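Local coordinates for ribosomal-protein-alanine acetyltransferase (Escherichia coli O157:H7, PDB 5ISV), which acetylates the N-terminal alanine of ribosomal protein bS18, transferring the acetyl group from acetyl-CoA as a member of the GNAT family, at residues Gly81-Ile89 and Ala113-Asn121; Ile18-Trp27 and Phe67-Tyr75. All blocks are in the same frame, centred on the assembly; numbering follows the deposited sequence. Where two conformers were deposited one is given.

Contact 1 of 2, residues Gly81-Ile89 and Ala113-Asn121; sequences GRALLEHLI and ALYESLGFN
Leu85 lays its CD1 methyl against the edge of the Tyr115 ring, 3.4 Å from CE1 and near the ring plane, the two side chains crossing at about a right angle. The same methyl meets Leu118 CD1 at 4.0 Å and Leu114 CD2 at 4.1 Å. This is the packing of two GNAT helices, 80-94 and 109-117, on the same face of the central sheet, with their short segments inclined at 38°. One helical turn on from Leu85, Ile89 CD1 approaches Phe120 CE1, and both residues rest on Leu100 and Leu144 of the sheet. Toward solvent the contact turns polar. Arg82, extended from CG to NE, slides past Leu114, whose CG lies over one guanidinium face. Arg82 NH2 donates to Ser117 OG (2.9 Å), a bent bond of 137° with the oxygen tilted from the guanidinium plane. Ser117 OG in turn donates to Leu114 O at 2.7 Å, and a water in the guanidinium plane links Arg82 NH1 to Ser117 O. Gly119 ends the helix in a Schellman motif, beyond which Phe120 turns inward. Arginine and water thus bind the last helical turn at the solvent side, while Tyr115, the predicted proton donor, meets only apolar groups across this contact.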
loop_
_atom_site.group_PDB
_atom_site.type_symbol
_atom_site.label_atom_id
_atom_site.label_comp_id
_atom_site.label_asym_id
_atom_site.label_seq_id
_atom_site.Cartn_x
_atom_site.Cartn_y
_atom_site.Cartn_z
ATOM N N GLY A 81 7.223 5.674 4.579
ATOM C CA GLY A 81 6.353 4.541 4.274
ATOM C C GLY A 81 5.391 4.224 5.417
ATOM O O GLY A 81 4.194 4.090 5.197
ATOM N N ARG A 82 5.908 4.111 6.651
ATOM C CA ARG A 82 5.043 3.984 7.862
ATOM C C ARG A 82 4.047 5.081 7.978
ATOM O O ARG A 82 2.913 4.828 8.353
ATOM C CB ARG A 82 5.805 4.023 9.193
ATOM C CG ARG A 82 6.391 2.754 9.618
ATOM C CD ARG A 82 7.243 2.935 10.859
ATOM N NE ARG A 82 7.874 1.695 11.223
ATOM C CZ ARG A 82 7.319 0.747 11.995
ATOM N NH1 ARG A 82 6.106 0.903 12.519
ATOM N NH2 ARG A 82 7.999 -0.353 12.239
ATOM N N ALA A 83 4.506 6.329 7.785
ATOM C CA ALA A 83 3.587 7.445 7.975
ATOM C C ALA A 83 2.404 7.291 7.019
ATOM O O ALA A 83 1.271 7.523 7.406
ATOM C CB ALA A 83 4.296 8.798 7.799
ATOM N N LEU A 84 2.716 6.944 5.779
ATOM C CA LEU A 84 1.717 6.854 4.754
ATOM C C LEU A 84 0.759 5.640 5.023
ATOM O O LEU A 84 -0.468 5.781 4.955
ATOM C CB LEU A 84 2.437 6.747 3.429
ATOM C CG LEU A 84 1.588 6.864 2.188
ATOM C CD1 LEU A 84 0.726 8.108 2.151
ATOM C CD2 LEU A 84 2.481 6.812 0.942
ATOM N N LEU A 85 1.320 4.520 5.456
ATOM C CA LEU A 85 0.522 3.354 5.819
ATOM C C LEU A 85 -0.359 3.617 7.015
ATOM O O LEU A 85 -1.512 3.274 7.021
ATOM C CB LEU A 85 1.434 2.197 6.095
ATOM C CG LEU A 85 2.006 1.595 4.829
ATOM C CD1 LEU A 85 3.252 0.809 5.215
ATOM C CD2 LEU A 85 0.999 0.716 4.043
ATOM N N GLU A 86 0.178 4.274 8.044
ATOM C CA GLU A 86 -0.612 4.632 9.203
ATOM C C GLU A 86 -1.812 5.538 8.857
ATOM O O GLU A 86 -2.929 5.341 9.371
ATOM C CB GLU A 86 0.320 5.229 10.306
ATOM C CG GLU A 86 1.278 4.162 10.914
ATOM C CD GLU A 86 2.451 4.656 11.789
ATOM O OE1 GLU A 86 2.848 5.846 11.710
ATOM O OE2 GLU A 86 3.018 3.822 12.556
ATOM N N HIS A 87 -1.570 6.494 7.958
ATOM C CA HIS A 87 -2.611 7.385 7.465
ATOM C C HIS A 87 -3.716 6.550 6.768
ATOM O O HIS A 87 -4.914 6.728 7.043
ATOM C CB HIS A 87 -2.019 8.448 6.509
ATOM C CG HIS A 87 -3.026 9.439 6.060
ATOM N ND1 HIS A 87 -3.282 10.602 6.754
ATOM C CD2 HIS A 87 -3.871 9.436 5.001
ATOM C CE1 HIS A 87 -4.247 11.270 6.147
ATOM N NE2 HIS A 87 -4.613 10.590 5.074
ATOM N N LEU A 88 -3.300 5.704 5.815
ATOM C CA LEU A 88 -4.232 4.803 5.109
ATOM C C LEU A 88 -5.060 3.963 6.072
ATOM O O LEU A 88 -6.280 3.948 5.982
ATOM C CB LEU A 88 -3.436 3.954 4.132
ATOM C CG LEU A 88 -4.228 2.819 3.472
ATOM C CD1 LEU A 88 -5.355 3.410 2.616
ATOM C CD2 LEU A 88 -3.278 1.975 2.653
ATOM N N ILE A 89 -4.385 3.324 7.000
ATOM C CA ILE A 89 -5.040 2.475 7.995
ATOM C C ILE A 89 -6.067 3.270 8.805
ATOM O O ILE A 89 -7.215 2.831 8.988
ATOM C CB ILE A 89 -4.040 1.736 8.875
ATOM C CG1 ILE A 89 -3.206 0.740 8.029
ATOM C CG2 ILE A 89 -4.736 1.085 10.086
ATOM C CD1 ILE A 89 -1.924 0.200 8.626
ATOM N N ALA A 113 8.950 -7.400 8.038
ATOM C CA ALA A 113 9.128 -7.071 9.450
ATOM C C ALA A 113 8.328 -5.796 9.829
ATOM O O ALA A 113 7.611 -5.778 10.820
ATOM C CB ALA A 113 10.604 -6.890 9.709
ATOM N N LEU A 114 8.425 -4.753 9.004
ATOM C CA LEU A 114 7.664 -3.523 9.216
ATOM C C LEU A 114 6.151 -3.800 9.234
ATOM O O LEU A 114 5.434 -3.338 10.125
ATOM C CB LEU A 114 8.013 -2.490 8.135
ATOM C CG LEU A 114 7.483 -1.063 8.233
ATOM C CD1 LEU A 114 8.394 -0.087 7.478
ATOM C CD2 LEU A 114 6.070 -0.859 7.760
ATOM N N TYR A 115 5.654 -4.558 8.237
ATOM C CA TYR A 115 4.230 -4.860 8.164
ATOM C C TYR A 115 3.792 -5.645 9.397
ATOM O O TYR A 115 2.715 -5.371 9.953
ATOM C CB TYR A 115 3.867 -5.563 6.830
ATOM C CG TYR A 115 3.988 -4.634 5.603
ATOM C CD1 TYR A 115 3.561 -3.337 5.630
ATOM C CD2 TYR A 115 4.529 -5.099 4.390
ATOM C CE1 TYR A 115 3.663 -2.543 4.515
ATOM C CE2 TYR A 115 4.629 -4.306 3.268
ATOM C CZ TYR A 115 4.207 -3.002 3.342
ATOM O OH TYR A 115 4.300 -2.085 2.308
ATOM N N GLU A 116 4.621 -6.582 9.852
ATOM C CA GLU A 116 4.244 -7.355 11.040
ATOM C C GLU A 116 4.098 -6.409 12.225
ATOM O O GLU A 116 3.190 -6.556 13.041
ATOM C CB GLU A 116 5.277 -8.369 11.391
ATOM C CG GLU A 116 5.552 -9.478 10.431
ATOM C CD GLU A 116 6.810 -10.251 10.843
ATOM O OE1 GLU A 116 7.692 -9.742 11.653
ATOM O OE2 GLU A 116 6.910 -11.382 10.363
ATOM N N SER A 117 5.000 -5.434 12.337
ATOM C CA SER A 117 4.948 -4.480 13.471
ATOM C C SER A 117 3.695 -3.591 13.437
ATOM O O SER A 117 3.280 -3.043 14.472
ATOM C CB SER A 117 6.225 -3.643 13.521
ATOM O OG SER A 117 6.170 -2.567 12.603
ATOM N N LEU A 118 3.096 -3.424 12.247
ATOM C CA LEU A 118 1.835 -2.724 12.111
ATOM C C LEU A 118 0.591 -3.572 12.344
ATOM O O LEU A 118 -0.519 -3.049 12.287
ATOM C CB LEU A 118 1.740 -2.050 10.739
ATOM C CG LEU A 118 2.754 -0.961 10.427
ATOM C CD1 LEU A 118 2.670 -0.520 8.980
ATOM C CD2 LEU A 118 2.557 0.234 11.346
ATOM N N GLY A 119 0.784 -4.861 12.569
ATOM C CA GLY A 119 -0.319 -5.790 12.871
ATOM C C GLY A 119 -0.649 -6.746 11.759
ATOM O O GLY A 119 -1.590 -7.558 11.917
ATOM N N PHE A 120 0.060 -6.691 10.627
ATOM C CA PHE A 120 -0.248 -7.633 9.508
ATOM C C PHE A 120 0.164 -9.073 9.871
ATOM O O PHE A 120 1.186 -9.270 10.510
ATOM C CB PHE A 120 0.477 -7.232 8.223
ATOM C CG PHE A 120 -0.127 -6.052 7.488
ATOM C CD1 PHE A 120 0.190 -4.730 7.842
ATOM C CD2 PHE A 120 -0.964 -6.250 6.382
ATOM C CE1 PHE A 120 -0.353 -3.687 7.131
ATOM C CE2 PHE A 120 -1.491 -5.190 5.690
ATOM C CZ PHE A 120 -1.180 -3.907 6.042
ATOM N N ASN A 121 -0.631 -10.048 9.416
ATOM C CA ASN A 121 -0.360 -11.477 9.605
ATOM C C ASN A 121 -0.192 -12.065 8.212
ATOM O O ASN A 121 -0.918 -11.678 7.317
ATOM C CB ASN A 121 -1.559 -12.172 10.247
ATOM C CG ASN A 121 -2.076 -11.452 11.478
ATOM O OD1 ASN A 121 -1.399 -11.405 12.497
ATOM N ND2 ASN A 121 -3.267 -10.854 11.378
HETATM O O HOH W 1 4.488 -0.368 14.693
#

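Contact 2 of 2, residues Ile18-Trp27 and Phe67-Tyr75; sequences IEQRAHAFPW and FNIAVDPDY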
loop_
_atom_site.group_PDB
_atom_site.type_symbol
_atom_site.label_atom_id
_atom_site.label_comp_id
_atom_site.label_asym_id
_atom_site.label_seq_id
_atom_site.Cartn_x
_atom_site.Cartn_y
_atom_site.Cartn_z
ATOM N N ILE A 18 8.564 8.386 -9.324
ATOM C CA ILE A 18 9.010 7.646 -8.125
ATOM C C ILE A 18 9.142 6.141 -8.391
ATOM O O ILE A 18 10.130 5.519 -8.054
ATOM C CB ILE A 18 8.074 7.934 -6.936
ATOM C CG1 ILE A 18 8.245 9.404 -6.498
ATOM C CG2 ILE A 18 8.341 6.999 -5.767
ATOM C CD1 ILE A 18 7.310 9.884 -5.433
ATOM N N GLU A 19 8.123 5.601 -9.030
ATOM C CA GLU A 19 8.121 4.174 -9.344
ATOM C C GLU A 19 9.383 3.741 -10.165
ATOM O O GLU A 19 9.983 2.694 -9.855
ATOM C CB GLU A 19 6.828 3.873 -10.083
ATOM C CG GLU A 19 6.673 2.426 -10.539
ATOM C CD GLU A 19 6.228 1.489 -9.439
ATOM O OE1 GLU A 19 5.880 1.947 -8.350
ATOM O OE2 GLU A 19 6.233 0.260 -9.665
ATOM N N GLN A 20 9.801 4.554 -11.151
ATOM C CA GLN A 20 11.034 4.283 -11.929
ATOM C C GLN A 20 12.316 4.282 -11.125
ATOM O O GLN A 20 13.271 3.564 -11.422
ATOM C CB GLN A 20 11.215 5.333 -13.041
ATOM C CG GLN A 20 10.091 5.455 -14.021
ATOM C CD GLN A 20 9.447 4.132 -14.372
ATOM O OE1 GLN A 20 10.092 3.220 -14.919
ATOM N NE2 GLN A 20 8.178 3.997 -14.004
ATOM N N ARG A 21 12.341 5.135 -10.122
ATOM C CA ARG A 21 13.498 5.295 -9.289
ATOM C C ARG A 21 13.506 4.241 -8.200
ATOM O O ARG A 21 14.571 3.777 -7.829
ATOM C CB ARG A 21 13.478 6.726 -8.726
ATOM C CG ARG A 21 13.732 7.799 -9.787
ATOM C CD ARG A 21 13.375 9.205 -9.297
ATOM N NE ARG A 21 13.949 9.466 -7.995
ATOM C CZ ARG A 21 15.220 9.785 -7.761
ATOM N NH1 ARG A 21 16.095 9.871 -8.754
ATOM N NH2 ARG A 21 15.602 9.978 -6.499
ATOM N N ALA A 22 12.317 3.863 -7.706
ATOM C CA ALA A 22 12.183 2.994 -6.530
ATOM C C ALA A 22 12.094 1.487 -6.788
ATOM O O ALA A 22 12.592 0.676 -6.015
ATOM C CB ALA A 22 10.978 3.433 -5.725
ATOM N N HIS A 23 11.465 1.134 -7.884
ATOM C CA HIS A 23 11.179 -0.300 -8.143
ATOM C C HIS A 23 11.912 -0.859 -9.356
ATOM O O HIS A 23 11.895 -0.230 -10.405
ATOM C CB HIS A 23 9.669 -0.456 -8.318
ATOM C CG HIS A 23 8.896 -0.342 -7.047
ATOM N ND1 HIS A 23 7.517 -0.255 -7.008
ATOM C CD2 HIS A 23 9.294 -0.425 -5.751
ATOM C CE1 HIS A 23 7.111 -0.212 -5.752
ATOM N NE2 HIS A 23 8.171 -0.315 -4.973
ATOM N N ALA A 24 12.535 -2.038 -9.206
ATOM C CA ALA A 24 13.177 -2.765 -10.317
ATOM C C ALA A 24 12.225 -3.359 -11.353
ATOM O O ALA A 24 12.643 -3.605 -12.486
ATOM C CB ALA A 24 14.078 -3.858 -9.787
ATOM N N PHE A 25 10.969 -3.600 -10.951
ATOM C CA PHE A 25 9.931 -4.187 -11.800
ATOM C C PHE A 25 8.824 -3.144 -11.792
ATOM O O PHE A 25 7.754 -3.359 -11.229
ATOM C CB PHE A 25 9.449 -5.564 -11.257
ATOM C CG PHE A 25 10.534 -6.589 -11.175
ATOM C CD1 PHE A 25 11.393 -6.622 -10.084
ATOM C CD2 PHE A 25 10.678 -7.558 -12.182
ATOM C CE1 PHE A 25 12.422 -7.526 -10.043
ATOM C CE2 PHE A 25 11.685 -8.499 -12.117
ATOM C CZ PHE A 25 12.557 -8.484 -11.041
ATOM N N PRO A 26 9.096 -1.975 -12.397
ATOM C CA PRO A 26 8.162 -0.902 -12.242
ATOM C C PRO A 26 6.888 -1.093 -13.027
ATOM O O PRO A 26 6.874 -1.711 -14.095
ATOM C CB PRO A 26 8.910 0.293 -12.802
ATOM C CG PRO A 26 9.788 -0.287 -13.836
ATOM C CD PRO A 26 10.237 -1.587 -13.225
ATOM N N TRP A 27 5.834 -0.539 -12.460
ATOM C CA TRP A 27 4.604 -0.307 -13.156
ATOM C C TRP A 27 4.785 0.544 -14.431
ATOM O O TRP A 27 5.602 1.442 -14.467
ATOM C CB TRP A 27 3.599 0.399 -12.202
ATOM C CG TRP A 27 2.712 -0.525 -11.429
ATOM C CD1 TRP A 27 2.834 -1.889 -11.304
ATOM C CD2 TRP A 27 1.561 -0.163 -10.678
ATOM N NE1 TRP A 27 1.802 -2.392 -10.546
ATOM C CE2 TRP A 27 1.007 -1.358 -10.148
ATOM C CE3 TRP A 27 0.918 1.041 -10.435
ATOM C CZ2 TRP A 27 -0.119 -1.353 -9.357
ATOM C CZ3 TRP A 27 -0.160 1.068 -9.654
ATOM C CH2 TRP A 27 -0.720 -0.144 -9.146
ATOM N N PHE A 67 -2.434 -2.137 -3.806
ATOM C CA PHE A 67 -1.923 -2.540 -5.105
ATOM C C PHE A 67 -0.439 -2.170 -5.259
ATOM O O PHE A 67 0.275 -2.843 -6.001
ATOM C CB PHE A 67 -2.774 -1.989 -6.257
ATOM C CG PHE A 67 -3.892 -2.931 -6.669
ATOM C CD1 PHE A 67 -4.989 -3.137 -5.833
ATOM C CD2 PHE A 67 -3.799 -3.645 -7.844
ATOM C CE1 PHE A 67 -5.997 -4.049 -6.161
ATOM C CE2 PHE A 67 -4.823 -4.519 -8.215
ATOM C CZ PHE A 67 -5.919 -4.701 -7.381
ATOM N N ASN A 68 0.014 -1.050 -4.622
ATOM C CA ASN A 68 1.384 -0.626 -4.777
ATOM C C ASN A 68 1.682 0.457 -3.745
ATOM O O ASN A 68 0.811 1.207 -3.408
ATOM C CB ASN A 68 1.599 -0.043 -6.178
ATOM C CG ASN A 68 3.068 0.031 -6.572
ATOM O OD1 ASN A 68 3.943 -0.457 -5.881
ATOM N ND2 ASN A 68 3.338 0.675 -7.696
ATOM N N ILE A 69 2.934 0.448 -3.298
ATOM C CA ILE A 69 3.440 1.544 -2.447
ATOM C C ILE A 69 4.889 1.686 -2.806
ATOM O O ILE A 69 5.568 0.735 -3.103
ATOM C CB ILE A 69 3.233 1.221 -0.950
ATOM C CG1 ILE A 69 3.629 2.409 -0.031
ATOM C CG2 ILE A 69 3.961 -0.078 -0.559
ATOM C CD1 ILE A 69 3.150 2.267 1.408
ATOM N N ALA A 70 5.374 2.947 -2.782
ATOM C CA ALA A 70 6.795 3.228 -3.052
ATOM C C ALA A 70 7.205 4.477 -2.325
ATOM O O ALA A 70 6.406 5.396 -2.129
ATOM C CB ALA A 70 7.105 3.397 -4.545
ATOM N N VAL A 71 8.472 4.456 -1.937
ATOM C CA VAL A 71 9.152 5.665 -1.407
ATOM C C VAL A 71 10.332 5.974 -2.314
ATOM O O VAL A 71 11.128 5.098 -2.633
ATOM C CB VAL A 71 9.601 5.490 0.067
ATOM C CG1 VAL A 71 10.454 6.674 0.520
ATOM C CG2 VAL A 71 8.401 5.400 1.002
ATOM N N ASP A 72 10.464 7.247 -2.698
ATOM C CA ASP A 72 11.560 7.654 -3.547
ATOM C C ASP A 72 12.899 7.362 -2.841
ATOM O O ASP A 72 12.998 7.586 -1.636
ATOM C CB ASP A 72 11.432 9.145 -3.852
ATOM C CG ASP A 72 12.453 9.608 -4.819
ATOM O OD1 ASP A 72 13.637 9.783 -4.440
ATOM O OD2 ASP A 72 12.076 9.708 -6.002
ATOM N N PRO A 73 13.897 6.809 -3.555
ATOM C CA PRO A 73 15.134 6.412 -2.843
ATOM C C PRO A 73 15.896 7.527 -2.107
ATOM O O PRO A 73 16.657 7.216 -1.190
ATOM C CB PRO A 73 16.023 5.787 -3.934
ATOM C CG PRO A 73 15.377 6.114 -5.234
ATOM C CD PRO A 73 13.926 6.403 -4.975
ATOM N N ASP A 74 15.654 8.791 -2.466
ATOM C CA ASP A 74 16.212 9.950 -1.738
ATOM C C ASP A 74 15.602 10.144 -0.360
ATOM O O ASP A 74 16.095 10.975 0.416
ATOM C CB ASP A 74 15.960 11.242 -2.516
ATOM C CG ASP A 74 16.862 11.397 -3.710
ATOM O OD1 ASP A 74 17.818 10.606 -3.888
ATOM O OD2 ASP A 74 16.619 12.355 -4.472
ATOM N N TYR A 75 14.528 9.419 -0.059
ATOM C CA TYR A 75 13.747 9.579 1.137
ATOM C C TYR A 75 13.621 8.282 1.974
ATOM O O TYR A 75 12.763 8.212 2.842
ATOM C CB TYR A 75 12.399 10.236 0.790
ATOM C CG TYR A 75 12.484 11.578 -0.013
ATOM C CD1 TYR A 75 12.522 11.605 -1.415
ATOM C CD2 TYR A 75 12.448 12.796 0.635
ATOM C CE1 TYR A 75 12.566 12.804 -2.144
ATOM C CE2 TYR A 75 12.486 14.001 -0.076
ATOM C CZ TYR A 75 12.529 14.020 -1.470
ATOM O OH TYR A 75 12.605 15.307 -2.104
#
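Arg21 grips Asp72 side-on, NE to OD2 at 2.7 Å and NH2 to OD1 at 2.9 Å, with guanidinium and carboxylate planes only 16° apart. The bond to OD1 is almost straight and uses its syn lone pair. A bend at chi3 (49°) turns the guanidinium back over Pro73, whose CG lies over one face, while NH2 also forms a longer salt bridge to Asp74. Asp72 OD1 accepts from Asp74 N as well, closing an Asx turn just beyond strand 63-71. In this GNAT fold the strand carries the predicted acetyl-CoA-binding residues Ile69, Ala70 and Val71, and helix 12-22 crosses it on one face.

A second polar cluster centres on buried Glu19. Its OE1 accepts from Asn68 ND2 from above the carboxylate plane; its OE2 takes Trp27 N and His23 ND1 from opposite faces of that plane, fixing the loop after the helix. The imidazole is thereby held with its CE1 edge toward Asn68 OD1 and Ile69 O, and Ala70 CB makes an off-centre CH-pi contact with the ring.

Between the clusters, the alanines Ala22 and Ala70 let helix and strand come close, their CB atoms 4.0 Å apart, and Ile18 CG2 packs on the same Ala70 methyl. At the far end, where Phe67 and Asn68 form a classic beta bulge facing Ile56, the Trp27 indole covers Asn68. Asn68 CB sits 3.9 Å from the centroid of the six-membered ring of Trp27, and Asn68 ND2 lies over the same indole, 3.6 Å from Trp27 CD2.

How the contacts relate
Both contacts are partly buried, their centres about 17 Å apart, and they flank the central sheet from its two faces. Strand 63-71 joins them: Asn68 and Ala70 face contact 2, whereas Ile69 and Val71 point the other way, where Ile69 CD1 packs on Leu85 CG at 3.7 Å and Ile69 CG2 on Tyr115 OH at 3.5 Å. Helix 80-94 follows that strand in the chain. Contact 1 is helix against helix, apolar beside the sheet with its polar bonds on the solvent side; contact 2 is helix and loop against strand, with a buried carboxylate and a salt-bridge network that runs from buried Asp72 to exposed Arg21 and Asp74. Together they place predicted cofactor-binding and proton-donor residues side by side.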